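Local structure of proliferating cell nuclear antigen (Entamoeba histolytica, 3P91) at residues A[29-35]-A[71-77]; A[35-40]-A[65-70]. The protein probably acts as the processivity factor of DNA polymerase delta, a PCNA-family trimeric ring that encircles DNA during replication. One frame throughout, in Å; residues are numbered along the deposited sequence.

Interaction 1. Residues A[29-35]-A[71-77]; sequences DKTNFDC and ITLGINL
Lys-30 to Cys-35 and Ile-71 to Asn-76 are paired antiparallel strands; the axes of these segments make 156° between their N-to-C directions. Hydrogen-bonded pairs Thr-31/Ile-75, Phe-33/Leu-73 and Cys-35/Ile-71 alternate with non-hydrogen-bonded ones. Phe-33 N reaches Leu-73 O at 2.8 Å, and Leu-73 N returns to Phe-33 O at 2.7 Å. Past the strand, Leu-77 N still bonds Asp-29 O (2.8 Å).

The apolar face is built round Phe-33. Ile-75 CD1 sits over the ring, 3.9 Å from its centroid, in a CH-pi contact. Leu-77 CD2 meets the ring edge in plane, 3.9 Å from Phe-33 CZ. Cys-35 SG (chi1 -47°) lies beside its own backbone N and touches Leu-73 CD1 at 3.8 Å.

The other face is polar. Asp-34 and Thr-72 lie side by side, Asp-34 OD2 3.3 Å from Thr-72 CB. Asn-76 crosses the Lys-30 chain, but its OD1 bonds His-79 N as an N-cap.

Phe-33 and Leu-77 pack on Leu-24 of helix 14-25. Gly-74 pairs by backbone with Val-123, probably of the interdomain connecting loop. This is the helix-backed antiparallel sheet of the PCNA fold.

Interaction 2. Residues A[35-40]-A[65-70]; sequences CSDAGI and FQCLKP
The ring of Phe-65 meets the turn 36-39 with its edge. Ser-36 O lies in the ring plane, 3.1 Å from Phe-65 CE2. Asp-37 CA and Ile-40 CG1 also lie at the edge, near the plane. Gly-39 CA approaches obliquely, 3.8 Å from Phe-65 CZ. Two more rings meet this one: Phe-62, and Phe-7 with its plane turned by about 80°. With CG opposite the backbone N (chi1 -167°), the ring extends from its strand to the turn.

Ser-36 O has two kinds of neighbour. The ring edge lies against Ser-36 O, and Gly-39 N donates to Ser-36 O (3.1 Å), which closes a type I beta turn. Ser-36 OG accepts from Ala-38 N at 3.1 Å, an ST turn. Gly-39 has a positive phi of 132°, a backbone shape suited to glycine.

Beside the ring, the thiol of Cys-67 packs against the start of the turn. Cys-67 SG lies 3.6 Å from Ser-36 N and 3.8 Å from Cys-35 CB. Further on, Pro-70 CA makes a CA-H...O contact with Cys-35 O at 3.3 Å.

No direct hydrogen bond joins the two segments; water does. One water bridges Asp-37 OD1 and Leu-68 O. Another accepts from Asp-37 N at 3.0 Å and gives a weak bond to Leu-68 O. Asp-37 and Leu-68, which hold the waters, are exposed; Cys-35 and Cys-67 are buried.

The turn links strands 30-36 and 39-45. Segment 65-70 takes in the last part of strand 62-66, which belongs to another sheet, and the loop leading to strand 71-76. Phe-7 of strand 7-11 touches Cys-35, Phe-65 and Cys-67, so it lies where the two sheets meet.

In the fold
Interactions 1 and 2 are consecutive along strand 30-36 and share Cys-35. Their centres lie about 14 Å apart. Interaction 1 is strand pairing within one sheet: six backbone hydrogen bonds between strands and one just beyond, a largely buried, mostly apolar face and a polar face. Interaction 2 lies farther from the centre of the chain, at the hairpin end of that strand. There the partner is a strand end of a second sheet plus the following loop, and the contact relies on van der Waals packing, a ring edge and bridging waters. It buries about half as much surface. The two meet where Phe-33 CD1 touches Ile-40 CG2 at 3.6 Å. Segment 65-70 leads into strand 71-76.

Interaction 1. Residues A[29-35]-A[71-77]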
ATOM      1  N   ASP A  29     -24.639  -2.690  -6.975  1.00 30.08           N
ATOM      2  CA  ASP A  29     -23.977  -1.734  -7.874  1.00 29.00           C
ATOM      3  C   ASP A  29     -24.837  -0.517  -8.243  1.00 30.82           C
ATOM      4  O   ASP A  29     -24.398   0.627  -8.139  1.00 31.47           O
ATOM      5  CB  ASP A  29     -23.516  -2.432  -9.160  1.00 31.16           C
ATOM      6  CG  ASP A  29     -22.421  -3.469  -8.916  1.00 39.42           C
ATOM      7  OD1 ASP A  29     -22.308  -4.395  -9.751  1.00 42.30           O
ATOM      8  OD2 ASP A  29     -21.674  -3.364  -7.908  1.00 35.32           O
ATOM      9  N   LYS A  30     -26.053  -0.767  -8.704  1.00 28.53           N
ATOM     10  CA  LYS A  30     -26.980   0.313  -8.994  1.00 29.79           C
ATOM     11  C   LYS A  30     -28.216   0.140  -8.123  1.00 30.51           C
ATOM     12  O   LYS A  30     -28.698  -0.972  -7.942  1.00 32.54           O
ATOM     13  CB  LYS A  30     -27.369   0.303 -10.472  1.00 31.47           C
ATOM     14  CG  LYS A  30     -26.193   0.415 -11.415  1.00 33.45           C
ATOM     15  CD  LYS A  30     -26.590   0.050 -12.832  1.00 40.05           C
ATOM     16  CE  LYS A  30     -25.364  -0.086 -13.729  1.00 40.84           C
ATOM     17  NZ  LYS A  30     -25.731  -0.610 -15.079  1.00 44.97           N
ATOM     18  N   THR A  31     -28.725   1.230  -7.567  1.00 30.35           N
ATOM     19  CA  THR A  31     -29.916   1.126  -6.737  1.00 29.04           C
ATOM     20  C   THR A  31     -30.700   2.427  -6.684  1.00 26.75           C
ATOM     21  O   THR A  31     -30.168   3.506  -6.938  1.00 27.33           O
ATOM     22  CB  THR A  31     -29.582   0.631  -5.310  1.00 27.74           C
ATOM     23  OG1 THR A  31     -30.789   0.242  -4.644  1.00 32.55           O
ATOM     24  CG2 THR A  31     -28.883   1.708  -4.504  1.00 24.49           C
ATOM     25  N   ASN A  32     -31.980   2.310  -6.377  1.00 24.45           N
ATOM     26  CA  ASN A  32     -32.816   3.474  -6.218  1.00 25.88           C
ATOM     27  C   ASN A  32     -32.740   4.008  -4.807  1.00 25.38           C
ATOM     28  O   ASN A  32     -32.816   3.260  -3.835  1.00 24.12           O
ATOM     29  CB  ASN A  32     -34.264   3.145  -6.561  1.00 28.78           C
ATOM     30  CG  ASN A  32     -34.500   3.065  -8.041  1.00 28.23           C
ATOM     31  OD1 ASN A  32     -34.119   3.960  -8.792  1.00 29.45           O
ATOM     32  ND2 ASN A  32     -35.122   1.985  -8.477  1.00 29.31           N
ATOM     33  N   PHE A  33     -32.577   5.317  -4.710  1.00 25.20           N
ATOM     34  CA  PHE A  33     -32.681   5.999  -3.444  1.00 24.53           C
ATOM     35  C   PHE A  33     -34.025   6.656  -3.420  1.00 25.17           C
ATOM     36  O   PHE A  33     -34.283   7.592  -4.168  1.00 25.59           O
ATOM     37  CB  PHE A  33     -31.590   7.047  -3.306  1.00 25.93           C
ATOM     38  CG  PHE A  33     -30.254   6.466  -3.020  1.00 25.38           C
ATOM     39  CD1 PHE A  33     -29.648   6.672  -1.802  1.00 25.92           C
ATOM     40  CD2 PHE A  33     -29.618   5.675  -3.959  1.00 28.77           C
ATOM     41  CE1 PHE A  33     -28.416   6.121  -1.534  1.00 27.96           C
ATOM     42  CE2 PHE A  33     -28.379   5.120  -3.700  1.00 26.01           C
ATOM     43  CZ  PHE A  33     -27.779   5.342  -2.489  1.00 25.54           C
ATOM     44  N   ASP A  34     -34.895   6.134  -2.571  1.00 26.20           N
ATOM     45  CA  ASP A  34     -36.229   6.672  -2.421  1.00 23.79           C
ATOM     46  C   ASP A  34     -36.190   7.752  -1.362  1.00 23.03           C
ATOM     47  O   ASP A  34     -36.042   7.477  -0.177  1.00 22.58           O
ATOM     48  CB  ASP A  34     -37.199   5.559  -2.031  1.00 22.90           C
ATOM     49  CG  ASP A  34     -37.234   4.438  -3.048  1.00 26.71           C
ATOM     50  OD1 ASP A  34     -36.926   3.283  -2.681  1.00 34.52           O
ATOM     51  OD2 ASP A  34     -37.562   4.705  -4.219  1.00 27.54           O
ATOM     52  N   CYS A  35     -36.301   8.995  -1.799  1.00 24.36           N
ATOM     53  CA  CYS A  35     -36.334  10.110  -0.874  1.00 23.40           C
ATOM     54  C   CYS A  35     -37.779  10.510  -0.587  1.00 23.14           C
ATOM     55  O   CYS A  35     -38.677  10.288  -1.396  1.00 23.23           O
ATOM     56  CB  CYS A  35     -35.540  11.284  -1.444  1.00 22.22           C
ATOM     57  SG  CYS A  35     -33.920  10.793  -2.088  1.00 23.29           S
ATOM     58  N   ILE A  71     -39.534  11.119  -4.173  1.00 27.46           N
ATOM     59  CA  ILE A  71     -38.830  10.935  -5.430  1.00 25.29           C
ATOM     60  C   ILE A  71     -37.928   9.720  -5.302  1.00 27.79           C
ATOM     61  O   ILE A  71     -37.600   9.296  -4.192  1.00 28.59           O
ATOM     62  CB  ILE A  71     -37.974  12.154  -5.763  1.00 28.54           C
ATOM     63  CG1 ILE A  71     -36.846  12.306  -4.749  1.00 24.39           C
ATOM     64  CG2 ILE A  71     -38.821  13.411  -5.765  1.00 29.24           C
ATOM     65  CD1 ILE A  71     -36.119  13.614  -4.889  1.00 25.18           C
ATOM     66  N   THR A  72     -37.543   9.143  -6.434  1.00 27.18           N
ATOM     67  CA  THR A  72     -36.622   8.018  -6.422  1.00 28.29           C
ATOM     68  C   THR A  72     -35.454   8.301  -7.352  1.00 27.23           C
ATOM     69  O   THR A  72     -35.646   8.530  -8.539  1.00 30.30           O
ATOM     70  CB  THR A  72     -37.314   6.697  -6.814  1.00 27.60           C
ATOM     71  OG1 THR A  72     -36.356   5.819  -7.417  1.00 31.66           O
ATOM     72  CG2 THR A  72     -38.425   6.951  -7.799  1.00 29.12           C
ATOM     73  N   LEU A  73     -34.244   8.299  -6.802  1.00 26.95           N
ATOM     74  CA  LEU A  73     -33.045   8.563  -7.591  1.00 27.94           C
ATOM     75  C   LEU A  73     -32.315   7.277  -7.956  1.00 25.96           C
ATOM     76  O   LEU A  73     -31.842   6.557  -7.084  1.00 25.53           O
ATOM     77  CB  LEU A  73     -32.094   9.482  -6.826  1.00 26.00           C
ATOM     78  CG  LEU A  73     -32.682  10.723  -6.161  1.00 24.10           C
ATOM     79  CD1 LEU A  73     -31.701  11.259  -5.155  1.00 24.59           C
ATOM     80  CD2 LEU A  73     -33.030  11.786  -7.177  1.00 21.52           C
ATOM     81  N   GLY A  74     -32.228   7.003  -9.254  1.00 27.14           N
ATOM     82  CA  GLY A  74     -31.512   5.845  -9.751  1.00 28.81           C
ATOM     83  C   GLY A  74     -30.014   6.083  -9.761  1.00 27.94           C
ATOM     84  O   GLY A  74     -29.498   6.822 -10.592  1.00 27.57           O
ATOM     85  N   ILE A  75     -29.311   5.433  -8.842  1.00 27.69           N
ATOM     86  CA  ILE A  75     -27.910   5.748  -8.594  1.00 29.92           C
ATOM     87  C   ILE A  75     -26.920   4.608  -8.839  1.00 28.26           C
ATOM     88  O   ILE A  75     -27.034   3.539  -8.249  1.00 28.25           O
ATOM     89  CB  ILE A  75     -27.729   6.266  -7.161  1.00 30.40           C
ATOM     90  CG1 ILE A  75     -28.175   7.727  -7.077  1.00 30.79           C
ATOM     91  CG2 ILE A  75     -26.291   6.125  -6.723  1.00 29.59           C
ATOM     92  CD1 ILE A  75     -28.184   8.272  -5.679  1.00 29.32           C
ATOM     93  N   ASN A  76     -25.949   4.857  -9.716  1.00 30.89           N
ATOM     94  CA  ASN A  76     -24.810   3.961  -9.901  1.00 31.95           C
ATOM     95  C   ASN A  76     -23.792   4.227  -8.804  1.00 31.47           C
ATOM     96  O   ASN A  76     -23.139   5.276  -8.793  1.00 32.62           O
ATOM     97  CB  ASN A  76     -24.166   4.154 -11.278  1.00 29.98           C
ATOM     98  CG  ASN A  76     -22.962   3.250 -11.497  1.00 31.29           C
ATOM     99  OD1 ASN A  76     -22.074   3.156 -10.650  1.00 30.09           O
ATOM    100  ND2 ASN A  76     -22.933   2.576 -12.638  1.00 34.36           N
ATOM    101  N   LEU A  77     -23.668   3.276  -7.882  1.00 27.66           N
ATOM    102  CA  LEU A  77     -22.867   3.462  -6.681  1.00 27.31           C
ATOM    103  C   LEU A  77     -21.374   3.545  -6.969  1.00 30.37           C
ATOM    104  O   LEU A  77     -20.623   4.161  -6.213  1.00 29.03           O
ATOM    105  CB  LEU A  77     -23.179   2.363  -5.665  1.00 27.47           C
ATOM    106  CG  LEU A  77     -24.595   2.519  -5.098  1.00 24.85           C
ATOM    107  CD1 LEU A  77     -25.184   1.193  -4.702  1.00 26.05           C
ATOM    108  CD2 LEU A  77     -24.604   3.491  -3.932  1.00 22.03           C
TER

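Interaction 2. Residues A[35-40]-A[65-70]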
ATOM      1  N   CYS A  35     -36.301   8.995  -1.799  1.00 24.36           N
ATOM      2  CA  CYS A  35     -36.334  10.110  -0.874  1.00 23.40           C
ATOM      3  C   CYS A  35     -37.779  10.510  -0.587  1.00 23.14           C
ATOM      4  O   CYS A  35     -38.677  10.288  -1.396  1.00 23.23           O
ATOM      5  CB  CYS A  35     -35.540  11.284  -1.444  1.00 22.22           C
ATOM      6  SG  CYS A  35     -33.920  10.793  -2.088  1.00 23.29           S
ATOM      7  N   SER A  36     -37.999  11.075   0.585  1.00 20.93           N
ATOM      8  CA  SER A  36     -39.306  11.561   0.953  1.00 21.19           C
ATOM      9  C   SER A  36     -39.096  12.423   2.178  1.00 21.79           C
ATOM     10  O   SER A  36     -37.967  12.600   2.618  1.00 23.19           O
ATOM     11  CB  SER A  36     -40.254  10.401   1.245  1.00 22.74           C
ATOM     12  OG  SER A  36     -39.981   9.808   2.505  1.00 24.11           O
ATOM     13  N   ASP A  37     -40.169  12.977   2.723  1.00 23.90           N
ATOM     14  CA  ASP A  37     -40.039  13.831   3.897  1.00 22.53           C
ATOM     15  C   ASP A  37     -39.681  13.015   5.133  1.00 22.14           C
ATOM     16  O   ASP A  37     -39.486  13.564   6.211  1.00 22.98           O
ATOM     17  CB  ASP A  37     -41.296  14.690   4.113  1.00 23.62           C
ATOM     18  CG  ASP A  37     -42.588  13.874   4.130  1.00 24.87           C
ATOM     19  OD1 ASP A  37     -43.629  14.396   3.692  1.00 29.56           O
ATOM     20  OD2 ASP A  37     -42.586  12.723   4.597  1.00 27.50           O
ATOM     21  N   ALA A  38     -39.578  11.699   4.957  1.00 23.51           N
ATOM     22  CA  ALA A  38     -39.219  10.788   6.044  1.00 23.17           C
ATOM     23  C   ALA A  38     -37.753  10.345   5.982  1.00 22.41           C
ATOM     24  O   ALA A  38     -37.250   9.704   6.907  1.00 21.08           O
ATOM     25  CB  ALA A  38     -40.138   9.585   6.056  1.00 22.34           C
ATOM     26  N   GLY A  39     -37.071  10.690   4.893  1.00 23.16           N
ATOM     27  CA  GLY A  39     -35.647  10.436   4.780  1.00 20.88           C
ATOM     28  C   GLY A  39     -35.242   9.785   3.479  1.00 21.50           C
ATOM     29  O   GLY A  39     -35.890   9.957   2.456  1.00 23.45           O
ATOM     30  N   ILE A  40     -34.144   9.042   3.524  1.00 21.23           N
ATOM     31  CA  ILE A  40     -33.640   8.344   2.353  1.00 21.28           C
ATOM     32  C   ILE A  40     -33.634   6.846   2.640  1.00 21.80           C
ATOM     33  O   ILE A  40     -33.153   6.393   3.678  1.00 21.78           O
ATOM     34  CB  ILE A  40     -32.229   8.838   1.969  1.00 20.07           C
ATOM     35  CG1 ILE A  40     -32.239  10.362   1.844  1.00 20.08           C
ATOM     36  CG2 ILE A  40     -31.755   8.190   0.674  1.00 18.14           C
ATOM     37  CD1 ILE A  40     -30.895  10.971   1.615  1.00 16.83           C
ATOM     38  N   PHE A  65     -33.176  19.630   5.444  1.00 21.37           N
ATOM     39  CA  PHE A  65     -33.829  18.564   4.698  1.00 20.72           C
ATOM     40  C   PHE A  65     -35.194  18.991   4.185  1.00 21.63           C
ATOM     41  O   PHE A  65     -36.053  19.425   4.939  1.00 21.15           O
ATOM     42  CB  PHE A  65     -33.952  17.285   5.534  1.00 22.61           C
ATOM     43  CG  PHE A  65     -34.323  16.070   4.724  1.00 22.10           C
ATOM     44  CD1 PHE A  65     -33.339  15.245   4.195  1.00 19.20           C
ATOM     45  CD2 PHE A  65     -35.652  15.766   4.471  1.00 20.32           C
ATOM     46  CE1 PHE A  65     -33.674  14.144   3.439  1.00 18.91           C
ATOM     47  CE2 PHE A  65     -35.994  14.657   3.720  1.00 19.40           C
ATOM     48  CZ  PHE A  65     -35.004  13.845   3.203  1.00 20.65           C
ATOM     49  N   GLN A  66     -35.373  18.863   2.881  1.00 20.67           N
ATOM     50  CA  GLN A  66     -36.616  19.200   2.235  1.00 19.51           C
ATOM     51  C   GLN A  66     -36.860  18.190   1.135  1.00 19.76           C
ATOM     52  O   GLN A  66     -36.037  18.015   0.244  1.00 20.85           O
ATOM     53  CB  GLN A  66     -36.552  20.618   1.647  1.00 21.58           C
ATOM     54  CG  GLN A  66     -37.705  20.971   0.701  1.00 20.73           C
ATOM     55  CD  GLN A  66     -39.062  21.049   1.400  1.00 24.13           C
ATOM     56  OE1 GLN A  66     -39.158  20.940   2.627  1.00 24.02           O
ATOM     57  NE2 GLN A  66     -40.121  21.242   0.615  1.00 24.82           N
ATOM     58  N   CYS A  67     -37.996  17.518   1.216  1.00 20.50           N
ATOM     59  CA  CYS A  67     -38.449  16.634   0.161  1.00 21.63           C
ATOM     60  C   CYS A  67     -39.951  16.562   0.332  1.00 21.18           C
ATOM     61  O   CYS A  67     -40.457  15.747   1.085  1.00 22.65           O
ATOM     62  CB  CYS A  67     -37.806  15.251   0.289  1.00 21.70           C
ATOM     63  SG  CYS A  67     -37.925  14.222  -1.185  1.00 19.96           S
ATOM     64  N   LEU A  68     -40.655  17.458  -0.348  1.00 23.12           N
ATOM     65  CA  LEU A  68     -42.084  17.646  -0.135  1.00 22.99           C
ATOM     66  C   LEU A  68     -42.846  16.445  -0.661  1.00 23.72           C
ATOM     67  O   LEU A  68     -43.733  15.907   0.004  1.00 22.15           O
ATOM     68  CB  LEU A  68     -42.565  18.931  -0.823  1.00 22.16           C
ATOM     69  CG  LEU A  68     -43.937  19.457  -0.380  1.00 24.63           C
ATOM     70  CD1 LEU A  68     -43.829  20.099   0.994  1.00 23.78           C
ATOM     71  CD2 LEU A  68     -44.527  20.435  -1.382  1.00 23.15           C
ATOM     72  N   LYS A  69     -42.486  16.030  -1.867  1.00 25.10           N
ATOM     73  CA  LYS A  69     -43.091  14.863  -2.480  1.00 25.35           C
ATOM     74  C   LYS A  69     -42.016  13.798  -2.693  1.00 27.47           C
ATOM     75  O   LYS A  69     -40.860  14.122  -2.970  1.00 26.57           O
ATOM     76  CB  LYS A  69     -43.765  15.247  -3.800  1.00 21.71           C
ATOM     77  CG  LYS A  69     -44.784  16.374  -3.641  1.00 29.42           C
ATOM     78  CD  LYS A  69     -45.524  16.709  -4.942  1.00 29.11           C
ATOM     79  N   PRO A  70     -42.394  12.521  -2.553  1.00 25.72           N
ATOM     80  CA  PRO A  70     -41.455  11.409  -2.732  1.00 25.12           C
ATOM     81  C   PRO A  70     -40.833  11.381  -4.123  1.00 26.58           C
ATOM     82  O   PRO A  70     -41.511  11.590  -5.120  1.00 26.87           O
ATOM     83  CB  PRO A  70     -42.336  10.174  -2.534  1.00 22.95           C
ATOM     84  CG  PRO A  70     -43.493  10.656  -1.742  1.00 25.53           C
ATOM     85  CD  PRO A  70     -43.742  12.052  -2.198  1.00 23.54           C
TER
HETATM   86  O   HOH W   1     -43.818  16.583   2.530  1.00 21.14           O
HETATM   87  O   HOH W   2     -42.321  13.321   0.674  1.00 23.39           O